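Side-chain contacts in guanidinopropionase (Pseudomonas aeruginosa, PDB 3NIQ), which hydrolyses 3-guanidinopropanoate to beta-alanine and urea with the help of two manganese ions per subunit of a homohexamer: residues R103-F108 and T129-R134; N161-T164 and R170-I173. All coordinates share one frame; numbering follows the deposited sequence.

Interaction 1 (R103-F108 and T129-R134); sequences RRIEGF and TLPIFR
P131 presses its ring into the side of helix 98-114 beside I105, the CG2 methyl of I105 lying 3.6 Å from CG of P131. CG1 of I105 lies beside the backbone N (chi1 -64°), which leaves the CG2 methyl anti to that N and directed at the proline ring. CB of P131 also closes to 3.7 Å on the backbone N of E106, and here the CA atoms of E106 and P131 are 4.5 Å apart, a close approach of the two helices. The segment axes come as near as 7.9 Å and cross at -43°. Both helices flank the parallel beta-sheet of the alpha/beta arginase fold, and beneath the contact I105 reaches V42 of strand 37-42, while I132 meets Y236 of strand 235-240. Toward solvent the packing gives way to charge and water. The extended E106 crosses R134 at about a right angle, with OE1 3.4 Å from the aliphatic CD of R134. The charged ends stay apart, OE1 of E106 being 4.4 Å from NH1 of R134. A water bridges them, donating to OE1 and accepting from NH1 at the edge of the guanidinium. Direct salt bridges go elsewhere, E106 to R110 and R134 to E175.

Interaction 2 (N161-T164 and R170-I173); sequences NPYT and RRAI
R171 turns the edge of its guanidinium group to the backbone carbonyl of P162, and NE supplies the main bond, 2.7 Å to O of P162. The N-H...O angle is 142°; the oxygen sits near the guanidinium plane but tilted out of it, and NE in turn approaches tilted from the plane of the carbonyl. NH2 of R171 adds at most a weak second bond to O of P162, and its position is less certain. A bend at chi2 (-60°) swings the arginine out of an extended course, so that CG and CD pass beside the same carbonyl before NE meets it. CB of P162 lies 3.4 Å from NE of R171, a van der Waals contact beside the bond. The carbonyl O also hydrogen-bonds OG1 of T167, which is bonded in turn to the backbone N of T164; the loop that follows strand 142-147 is thereby tied to the start of helix 168-174 in the arginase fold. Y163 stands across the arginine at about a right angle, its ring plane 74° from that of the guanidinium. The methylenes do the touching, CD of R171 coming obliquely to CE1 of Y163 at 3.7 Å and CG to the same carbon at 3.8 Å. CG of P162 stands 3.6 Å above one face of the tyrosine ring, toward its rim. L98, L99 and L102 of helix 98-114 also pack on Y163. At the far end of the arginine, NH1 forms a salt bridge with E174.

Overall arrangement
Helix 129-136 joins the two contacts, whose centres lie 13 Å apart: P131 faces helix 98-114 in interaction 1, while L130 and F133 meet residues of interaction 2. CD2 of L130 packs 3.8 Å from CD1 of Y163 and 3.9 Å from CB of R171, and CD2 of F133 lies 4.0 Å from CB of A172. NH2 of R134 probably makes a weak hydrogen bond to OH of Y163, 3.1 Å away. Neither contact supplies a manganese ligand. The side chain of P131 is about 9 Å from that of the ligand H126, and that of R171 about 10 Å from that of D152; each is about 13 Å from a manganese ion.

Interaction 1 (R103-F108 and T129-R134)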
loop_
_atom_site.group_PDB
_atom_site.type_symbol
_atom_site.label_atom_id
_atom_site.label_comp_id
_atom_site.label_asym_id
_atom_site.label_seq_id
_atom_site.Cartn_x
_atom_site.Cartn_y
_atom_site.Cartn_z
ATOM N N ARG A 103 -34.033 12.636 -0.361
ATOM C CA ARG A 103 -35.289 12.527 -1.100
ATOM C C ARG A 103 -35.232 11.407 -2.137
ATOM O O ARG A 103 -36.146 10.582 -2.225
ATOM C CB ARG A 103 -35.641 13.844 -1.801
ATOM C CG ARG A 103 -36.992 13.813 -2.543
ATOM C CD ARG A 103 -37.224 15.112 -3.378
ATOM N NE ARG A 103 -36.164 15.292 -4.375
ATOM C CZ ARG A 103 -36.144 14.707 -5.578
ATOM N NH1 ARG A 103 -37.143 13.904 -5.953
ATOM N NH2 ARG A 103 -35.113 14.910 -6.405
ATOM N N ARG A 104 -34.164 11.407 -2.937
ATOM C CA ARG A 104 -34.069 10.481 -4.065
ATOM C C ARG A 104 -33.943 9.044 -3.572
ATOM O O ARG A 104 -34.582 8.128 -4.106
ATOM C CB ARG A 104 -32.900 10.874 -4.969
ATOM C CG ARG A 104 -33.231 12.120 -5.822
ATOM C CD ARG A 104 -32.001 12.870 -6.296
ATOM N NE ARG A 104 -31.285 12.140 -7.333
ATOM C CZ ARG A 104 -30.505 12.704 -8.252
ATOM N NH1 ARG A 104 -30.338 14.020 -8.269
ATOM N NH2 ARG A 104 -29.894 11.945 -9.155
ATOM N N ILE A 105 -33.152 8.857 -2.512
ATOM C CA ILE A 105 -32.963 7.520 -1.975
ATOM C C ILE A 105 -34.256 6.952 -1.426
ATOM O O ILE A 105 -34.592 5.795 -1.710
ATOM C CB ILE A 105 -31.857 7.461 -0.906
ATOM C CG1 ILE A 105 -30.510 7.822 -1.553
ATOM C CG2 ILE A 105 -31.847 6.083 -0.266
ATOM C CD1 ILE A 105 -29.379 8.091 -0.563
ATOM N N GLU A 106 -34.992 7.753 -0.655
ATOM C CA GLU A 106 -36.273 7.286 -0.111
ATOM C C GLU A 106 -37.250 6.905 -1.242
ATOM O O GLU A 106 -37.968 5.909 -1.135
ATOM C CB GLU A 106 -36.922 8.342 0.802
ATOM C CG GLU A 106 -38.326 7.911 1.283
ATOM C CD GLU A 106 -39.025 8.916 2.203
ATOM O OE1 GLU A 106 -38.405 9.937 2.593
ATOM O OE2 GLU A 106 -40.198 8.664 2.545
ATOM N N GLY A 107 -37.293 7.726 -2.297
ATOM C CA GLY A 107 -38.189 7.489 -3.435
ATOM C C GLY A 107 -37.927 6.130 -4.073
ATOM O O GLY A 107 -38.852 5.382 -4.377
ATOM N N PHE A 108 -36.649 5.794 -4.235
ATOM C CA PHE A 108 -36.260 4.487 -4.722
ATOM C C PHE A 108 -36.755 3.369 -3.802
ATOM O O PHE A 108 -37.360 2.387 -4.253
ATOM C CB PHE A 108 -34.731 4.445 -4.852
ATOM C CG PHE A 108 -34.203 3.172 -5.457
ATOM C CD1 PHE A 108 -34.234 2.978 -6.836
ATOM C CD2 PHE A 108 -33.651 2.187 -4.651
ATOM C CE1 PHE A 108 -33.729 1.787 -7.415
ATOM C CE2 PHE A 108 -33.156 0.994 -5.204
ATOM C CZ PHE A 108 -33.198 0.795 -6.596
ATOM N N THR A 129 -29.252 4.577 5.958
ATOM C CA THR A 129 -30.301 3.762 6.583
ATOM C C THR A 129 -31.578 4.575 6.860
ATOM O O THR A 129 -32.694 4.031 6.809
ATOM C CB THR A 129 -29.791 3.065 7.870
ATOM O OG1 THR A 129 -28.595 2.341 7.562
ATOM C CG2 THR A 129 -30.827 2.070 8.412
ATOM N N LEU A 130 -31.419 5.868 7.125
ATOM C CA LEU A 130 -32.577 6.738 7.342
ATOM C C LEU A 130 -33.609 6.744 6.198
ATOM O O LEU A 130 -34.766 6.415 6.437
ATOM C CB LEU A 130 -32.159 8.173 7.680
ATOM C CG LEU A 130 -33.312 9.164 7.905
ATOM C CD1 LEU A 130 -34.253 8.669 8.976
ATOM C CD2 LEU A 130 -32.761 10.554 8.260
ATOM N N PRO A 131 -33.210 7.136 4.963
ATOM C CA PRO A 131 -34.212 7.105 3.888
ATOM C C PRO A 131 -34.800 5.716 3.630
ATOM O O PRO A 131 -35.978 5.592 3.311
ATOM C CB PRO A 131 -33.447 7.648 2.665
ATOM C CG PRO A 131 -31.968 7.475 3.036
ATOM C CD PRO A 131 -31.936 7.720 4.506
ATOM N N ILE A 132 -34.004 4.669 3.801
ATOM C CA ILE A 132 -34.519 3.300 3.777
ATOM C C ILE A 132 -35.649 3.099 4.813
ATOM O O ILE A 132 -36.740 2.600 4.474
ATOM C CB ILE A 132 -33.354 2.277 4.020
ATOM C CG1 ILE A 132 -32.315 2.386 2.905
ATOM C CG2 ILE A 132 -33.897 0.821 4.116
ATOM C CD1 ILE A 132 -31.105 1.347 2.999
ATOM N N PHE A 133 -35.404 3.498 6.064
ATOM C CA PHE A 133 -36.417 3.367 7.114
ATOM C C PHE A 133 -37.646 4.240 6.817
ATOM O O PHE A 133 -38.773 3.858 7.137
ATOM C CB PHE A 133 -35.839 3.732 8.489
ATOM C CG PHE A 133 -35.051 2.627 9.147
ATOM C CD1 PHE A 133 -34.577 1.549 8.417
ATOM C CD2 PHE A 133 -34.780 2.676 10.518
ATOM C CE1 PHE A 133 -33.863 0.535 9.020
ATOM C CE2 PHE A 133 -34.048 1.655 11.144
ATOM C CZ PHE A 133 -33.588 0.581 10.392
ATOM N N ARG A 134 -37.429 5.396 6.200
ATOM C CA ARG A 134 -38.539 6.247 5.766
ATOM C C ARG A 134 -39.465 5.510 4.812
ATOM O O ARG A 134 -40.688 5.670 4.891
ATOM C CB ARG A 134 -38.036 7.552 5.154
ATOM C CG ARG A 134 -37.651 8.577 6.231
ATOM C CD ARG A 134 -36.975 9.802 5.636
ATOM N NE ARG A 134 -36.624 10.776 6.662
ATOM C CZ ARG A 134 -36.087 11.969 6.404
ATOM N NH1 ARG A 134 -35.793 12.320 5.156
ATOM N NH2 ARG A 134 -35.810 12.798 7.396
HETATM O O HOH W 1 -36.119 11.132 2.502
#

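Interaction 2 (N161-T164 and R170-I173)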
loop_
_atom_site.group_PDB
_atom_site.type_symbol
_atom_site.label_atom_id
_atom_site.label_comp_id
_atom_site.label_asym_id
_atom_site.label_seq_id
_atom_site.Cartn_x
_atom_site.Cartn_y
_atom_site.Cartn_z
ATOM N N ASN A 161 -27.666 21.046 11.801
ATOM C CA ASN A 161 -27.687 20.024 10.769
ATOM C C ASN A 161 -28.116 18.702 11.413
ATOM O O ASN A 161 -27.358 18.103 12.194
ATOM C CB ASN A 161 -26.311 19.914 10.107
ATOM C CG ASN A 161 -25.878 21.216 9.457
ATOM O OD1 ASN A 161 -26.369 21.576 8.396
ATOM N ND2 ASN A 161 -24.954 21.928 10.097
ATOM N N PRO A 162 -29.352 18.266 11.131
ATOM C CA PRO A 162 -29.895 17.106 11.832
ATOM C C PRO A 162 -29.608 15.780 11.125
ATOM O O PRO A 162 -30.018 14.724 11.613
ATOM C CB PRO A 162 -31.407 17.390 11.839
ATOM C CG PRO A 162 -31.653 18.193 10.615
ATOM C CD PRO A 162 -30.365 18.939 10.291
ATOM N N TYR A 163 -28.909 15.841 9.992
ATOM C CA TYR A 163 -28.670 14.660 9.178
ATOM C C TYR A 163 -27.189 14.402 8.946
ATOM O O TYR A 163 -26.561 15.076 8.140
ATOM C CB TYR A 163 -29.389 14.794 7.841
ATOM C CG TYR A 163 -30.869 15.038 7.999
ATOM C CD1 TYR A 163 -31.666 14.116 8.681
ATOM C CD2 TYR A 163 -31.477 16.191 7.470
ATOM C CE1 TYR A 163 -33.015 14.316 8.832
ATOM C CE2 TYR A 163 -32.861 16.401 7.619
ATOM C CZ TYR A 163 -33.611 15.450 8.305
ATOM O OH TYR A 163 -34.963 15.616 8.483
ATOM N N THR A 164 -26.635 13.441 9.682
ATOM C CA THR A 164 -25.266 12.976 9.454
ATOM C C THR A 164 -25.293 11.480 9.690
ATOM O O THR A 164 -26.288 10.941 10.184
ATOM C CB THR A 164 -24.251 13.571 10.454
ATOM O OG1 THR A 164 -24.465 12.974 11.734
ATOM C CG2 THR A 164 -24.385 15.108 10.565
ATOM N N ARG A 170 -31.671 8.409 15.671
ATOM C CA ARG A 170 -32.396 9.395 16.450
ATOM C C ARG A 170 -33.532 9.941 15.602
ATOM O O ARG A 170 -34.685 9.963 16.037
ATOM C CB ARG A 170 -31.477 10.522 16.908
ATOM C CG ARG A 170 -32.243 11.631 17.654
ATOM C CD ARG A 170 -31.288 12.423 18.514
ATOM N NE ARG A 170 -31.992 13.324 19.405
ATOM C CZ ARG A 170 -31.579 13.612 20.635
ATOM N NH1 ARG A 170 -30.460 13.067 21.124
ATOM N NH2 ARG A 170 -32.291 14.439 21.363
ATOM N N ARG A 171 -33.196 10.369 14.385
ATOM C CA ARG A 171 -34.195 10.783 13.400
ATOM C C ARG A 171 -35.261 9.731 13.191
ATOM O O ARG A 171 -36.446 10.058 13.183
ATOM C CB ARG A 171 -33.549 11.080 12.050
ATOM C CG ARG A 171 -32.625 12.264 12.055
ATOM C CD ARG A 171 -33.354 13.551 12.472
ATOM N NE ARG A 171 -32.326 14.384 13.049
ATOM C CZ ARG A 171 -32.134 14.564 14.345
ATOM N NH1 ARG A 171 -32.962 14.051 15.236
ATOM N NH2 ARG A 171 -31.117 15.289 14.735
ATOM N N ALA A 172 -34.842 8.472 13.036
ATOM C CA ALA A 172 -35.792 7.376 12.772
ATOM C C ALA A 172 -36.812 7.202 13.903
ATOM O O ALA A 172 -37.985 6.951 13.649
ATOM C CB ALA A 172 -35.059 6.093 12.562
ATOM N N ILE A 173 -36.341 7.311 15.138
ATOM C CA ILE A 173 -37.194 7.210 16.330
ATOM C C ILE A 173 -38.141 8.426 16.418
ATOM O O ILE A 173 -39.333 8.260 16.578
ATOM C CB ILE A 173 -36.324 7.036 17.603
ATOM C CG1 ILE A 173 -35.647 5.661 17.562
ATOM C CG2 ILE A 173 -37.171 7.227 18.898
ATOM C CD1 ILE A 173 -34.545 5.456 18.578
#